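PDB 5DOZ: JamJ from Lyngbya majuscula, which is an NADPH-binding enoyl reductase of a polyketide synthase that probably reduces the carbon-carbon double bond of an acyl-carrier-protein-bound enoyl intermediate. Local coordinates for residues T141-L146 against Y289-K294. Numbering follows the deposited sequence.
Sequences TAYHGL and YQIWKK. With NDP (NADPH dihydro-nicotinamide-adenine-dinucleotide phosphate), chain E.
Tyr143 meets Ile291 through carbon alone: the methyl CG2 of Ile291 rests 3.9 Å from Tyr143 CD1 and reaches back toward CG and CB, the two side chains lying antiparallel alongside one another. A chi1 of -177°, which sets CG of Tyr143 opposite its backbone N, sends the ring out from the helix through 141-146 toward 289-294. The delta branch of Ile291 goes elsewhere, its CD1 lying 4.0 Å from His144 CB, and the isoleucine is thereby held against two successive residues of one helical turn. The hydroxyl end of Tyr143 meets Lys294, whose chain runs nearly perpendicular to it; Tyr143 OH lies 3.2 Å from Lys294 CD, and the aliphatic part of the lysine makes this contact. Lys294 NZ stays 3.8 Å from Tyr143 OH. Cutting Tyr143 back to an alanine is likely to open a gap beside Ile291 CG2 and take from the Lys294 chain the phenol end it lies across.

The helix 136-149 precedes the first strand, 157-160, of the parallel Rossmann sheet that gives this medium-chain dehydrogenase/reductase fold its cofactor domain. The segment 289-294 lies on helix 287-293, which comes after the last strand of that sheet, 271-274. Thr141 faces NADPH, with OG1 3.3 Å from C4N, the hydride-carrying carbon of the nicotinamide.

Two polar side-chain atoms are bonded within helix 136-149: Thr141 OG1 to Ile137 O, and His144 ND1 to Asn148 OD1. Tyr143 has further aromatic neighbours in Tyr147 and Trp178.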
loop_
_atom_site.group_PDB
_atom_site.type_symbol
_atom_site.label_atom_id
_atom_site.label_comp_id
_atom_site.label_asym_id
_atom_site.label_seq_id
_atom_site.Cartn_x
_atom_site.Cartn_y
_atom_site.Cartn_z
ATOM N N THR A 141 0.061 5.025 2.773
ATOM C CA THR A 141 -1.088 4.406 3.446
ATOM C C THR A 141 -0.858 4.357 4.958
ATOM O O THR A 141 -1.737 4.728 5.737
ATOM C CB THR A 141 -1.382 2.983 2.920
ATOM O OG1 THR A 141 -1.545 3.022 1.496
ATOM C CG2 THR A 141 -2.650 2.400 3.560
ATOM N N ALA A 142 0.330 3.906 5.359
ATOM C CA ALA A 142 0.687 3.822 6.773
ATOM C C ALA A 142 0.672 5.196 7.423
ATOM O O ALA A 142 0.105 5.365 8.505
ATOM C CB ALA A 142 2.041 3.153 6.954
ATOM N N TYR A 143 1.269 6.182 6.752
ATOM C CA TYR A 143 1.298 7.539 7.280
ATOM C C TYR A 143 -0.107 8.104 7.439
ATOM O O TYR A 143 -0.458 8.588 8.520
ATOM C CB TYR A 143 2.159 8.488 6.431
ATOM C CG TYR A 143 2.242 9.883 7.031
ATOM C CD1 TYR A 143 1.206 10.813 6.841
ATOM C CD2 TYR A 143 3.332 10.265 7.813
ATOM C CE1 TYR A 143 1.266 12.084 7.405
ATOM C CE2 TYR A 143 3.400 11.539 8.378
ATOM C CZ TYR A 143 2.364 12.440 8.171
ATOM O OH TYR A 143 2.418 13.700 8.726
ATOM N N HIS A 144 -0.904 8.051 6.370
ATOM C CA HIS A 144 -2.254 8.612 6.414
ATOM C C HIS A 144 -3.092 7.977 7.528
ATOM O O HIS A 144 -3.698 8.685 8.338
ATOM C CB HIS A 144 -2.961 8.489 5.064
ATOM C CG HIS A 144 -4.258 9.237 4.994
ATOM N ND1 HIS A 144 -4.325 10.614 5.026
ATOM C CD2 HIS A 144 -5.536 8.802 4.886
ATOM C CE1 HIS A 144 -5.588 10.993 4.950
ATOM N NE2 HIS A 144 -6.343 9.912 4.865
ATOM N N GLY A 145 -3.110 6.648 7.566
ATOM C CA GLY A 145 -3.858 5.909 8.577
ATOM C C GLY A 145 -3.438 6.241 9.999
ATOM O O GLY A 145 -4.261 6.672 10.806
ATOM N N LEU A 146 -2.153 6.057 10.288
ATOM C CA LEU A 146 -1.603 6.255 11.634
ATOM C C LEU A 146 -1.539 7.709 12.108
ATOM O O LEU A 146 -1.919 7.999 13.242
ATOM C CB LEU A 146 -0.210 5.633 11.745
ATOM C CG LEU A 146 -0.066 4.115 11.638
ATOM C CD1 LEU A 146 1.407 3.757 11.501
ATOM C CD2 LEU A 146 -0.697 3.421 12.840
ATOM N N TYR A 289 1.316 15.223 -2.159
ATOM C CA TYR A 289 2.296 16.281 -1.918
ATOM C C TYR A 289 2.517 16.507 -0.418
ATOM O O TYR A 289 3.655 16.511 0.054
ATOM C CB TYR A 289 1.861 17.583 -2.618
ATOM C CG TYR A 289 2.692 18.808 -2.287
ATOM C CD1 TYR A 289 3.885 19.069 -2.961
ATOM C CD2 TYR A 289 2.272 19.721 -1.319
ATOM C CE1 TYR A 289 4.645 20.198 -2.671
ATOM C CE2 TYR A 289 3.024 20.850 -1.020
ATOM C CZ TYR A 289 4.212 21.083 -1.698
ATOM O OH TYR A 289 4.967 22.203 -1.408
ATOM N N GLN A 290 1.430 16.681 0.327
ATOM C CA GLN A 290 1.534 16.955 1.756
ATOM C C GLN A 290 2.198 15.819 2.533
ATOM O O GLN A 290 3.148 16.056 3.280
ATOM C CB GLN A 290 0.171 17.314 2.360
ATOM C CG GLN A 290 -0.184 18.794 2.243
ATOM C CD GLN A 290 0.772 19.720 2.995
ATOM O OE1 GLN A 290 1.406 19.329 3.982
ATOM N NE2 GLN A 290 0.871 20.961 2.529
ATOM N N ILE A 291 1.712 14.593 2.349
ATOM C CA ILE A 291 2.289 13.430 3.029
ATOM C C ILE A 291 3.787 13.341 2.748
ATOM O O ILE A 291 4.583 13.172 3.672
ATOM C CB ILE A 291 1.576 12.108 2.651
ATOM C CG1 ILE A 291 0.159 12.083 3.236
ATOM C CG2 ILE A 291 2.371 10.891 3.131
ATOM C CD1 ILE A 291 -0.670 10.888 2.806
ATOM N N TRP A 292 4.165 13.489 1.480
ATOM C CA TRP A 292 5.564 13.347 1.084
ATOM C C TRP A 292 6.462 14.406 1.706
ATOM O O TRP A 292 7.590 14.111 2.093
ATOM C CB TRP A 292 5.718 13.337 -0.439
ATOM C CG TRP A 292 7.115 13.032 -0.870
ATOM C CD1 TRP A 292 7.922 13.810 -1.641
ATOM C CD2 TRP A 292 7.886 11.873 -0.519
ATOM N NE1 TRP A 292 9.142 13.202 -1.814
ATOM C CE2 TRP A 292 9.147 12.013 -1.131
ATOM C CE3 TRP A 292 7.631 10.728 0.253
ATOM C CZ2 TRP A 292 10.154 11.050 -1.002
ATOM C CZ3 TRP A 292 8.631 9.770 0.383
ATOM C CH2 TRP A 292 9.876 9.936 -0.243
ATOM N N LYS A 293 5.956 15.637 1.787
ATOM C CA LYS A 293 6.634 16.728 2.487
ATOM C C LYS A 293 6.926 16.376 3.946
ATOM O O LYS A 293 7.888 16.877 4.532
ATOM C CB LYS A 293 5.787 17.997 2.444
ATOM C CG LYS A 293 6.217 19.019 1.406
ATOM C CD LYS A 293 5.670 20.397 1.750
ATOM C CE LYS A 293 6.340 20.959 2.998
ATOM N NZ LYS A 293 5.549 22.051 3.627
ATOM N N LYS A 294 6.086 15.524 4.527
ATOM C CA LYS A 294 6.234 15.125 5.922
ATOM C C LYS A 294 7.035 13.833 6.050
ATOM O O LYS A 294 7.262 13.354 7.162
ATOM C CB LYS A 294 4.862 14.991 6.606
ATOM C CG LYS A 294 3.904 16.145 6.314
ATOM C CD LYS A 294 3.122 16.577 7.545
ATOM C CE LYS A 294 1.884 17.391 7.185
ATOM N NZ LYS A 294 0.759 16.510 6.753
HETATM P PA NDP E . 0.508 -7.808 0.984
HETATM O O1A NDP E . 0.091 -8.884 0.001
HETATM O O2A NDP E . 1.939 -7.345 1.038
HETATM O O5B NDP E . 0.139 -8.305 2.468
HETATM C C5B NDP E . -0.768 -9.376 2.708
HETATM C C4B NDP E . -0.354 -10.013 4.023
HETATM O O4B NDP E . -1.505 -10.604 4.638
HETATM C C3B NDP E . 0.665 -11.134 3.853
HETATM O O3B NDP E . 2.010 -10.679 4.035
HETATM C C2B NDP E . 0.318 -12.088 4.966
HETATM O O2B NDP E . 1.164 -11.803 6.069
HETATM C C1B NDP E . -1.101 -11.748 5.383
HETATM N N9A NDP E . -2.028 -12.859 5.100
HETATM C C8A NDP E . -2.073 -13.598 3.980
HETATM N N7A NDP E . -3.051 -14.527 4.066
HETATM C C5A NDP E . -3.648 -14.379 5.265
HETATM C C6A NDP E . -4.756 -15.027 6.002
HETATM N N6A NDP E . -5.447 -16.050 5.454
HETATM N N1A NDP E . -5.056 -14.560 7.241
HETATM C C2A NDP E . -4.383 -13.541 7.807
HETATM N N3A NDP E . -3.368 -12.912 7.187
HETATM C C4A NDP E . -2.967 -13.278 5.942
HETATM O O3 NDP E . -0.485 -6.551 0.818
HETATM P PN NDP E . -0.238 -5.049 1.342
HETATM O O1N NDP E . 0.568 -5.064 2.606
HETATM O O2N NDP E . 0.221 -4.209 0.182
HETATM O O5D NDP E . -1.727 -4.565 1.725
HETATM C C5D NDP E . -2.525 -5.265 2.689
HETATM C C4D NDP E . -4.010 -4.992 2.452
HETATM O O4D NDP E . -4.278 -3.588 2.428
HETATM C C3D NDP E . -4.495 -5.521 1.116
HETATM O O3D NDP E . -5.805 -6.045 1.319
HETATM C C2D NDP E . -4.542 -4.299 0.217
HETATM O O2D NDP E . -5.469 -4.411 -0.873
HETATM C C1D NDP E . -4.904 -3.202 1.202
HETATM N N1N NDP E . -4.417 -1.886 0.785
HETATM C C2N NDP E . -5.264 -0.851 0.863
HETATM C C3N NDP E . -4.823 0.463 0.759
HETATM C C7N NDP E . -5.758 1.590 1.098
HETATM O O7N NDP E . -5.618 2.689 0.588
HETATM N N7N NDP E . -6.737 1.363 1.969
HETATM C C4N NDP E . -3.458 0.749 0.167
HETATM C C5N NDP E . -2.603 -0.433 0.239
HETATM C C6N NDP E . -3.123 -1.708 0.456
HETATM P P2B NDP E . 1.449 -12.901 7.196
HETATM O O1X NDP E . 2.038 -14.077 6.450
HETATM O O2X NDP E . 2.408 -12.178 8.090
HETATM O O3X NDP E . 0.103 -13.167 7.823
#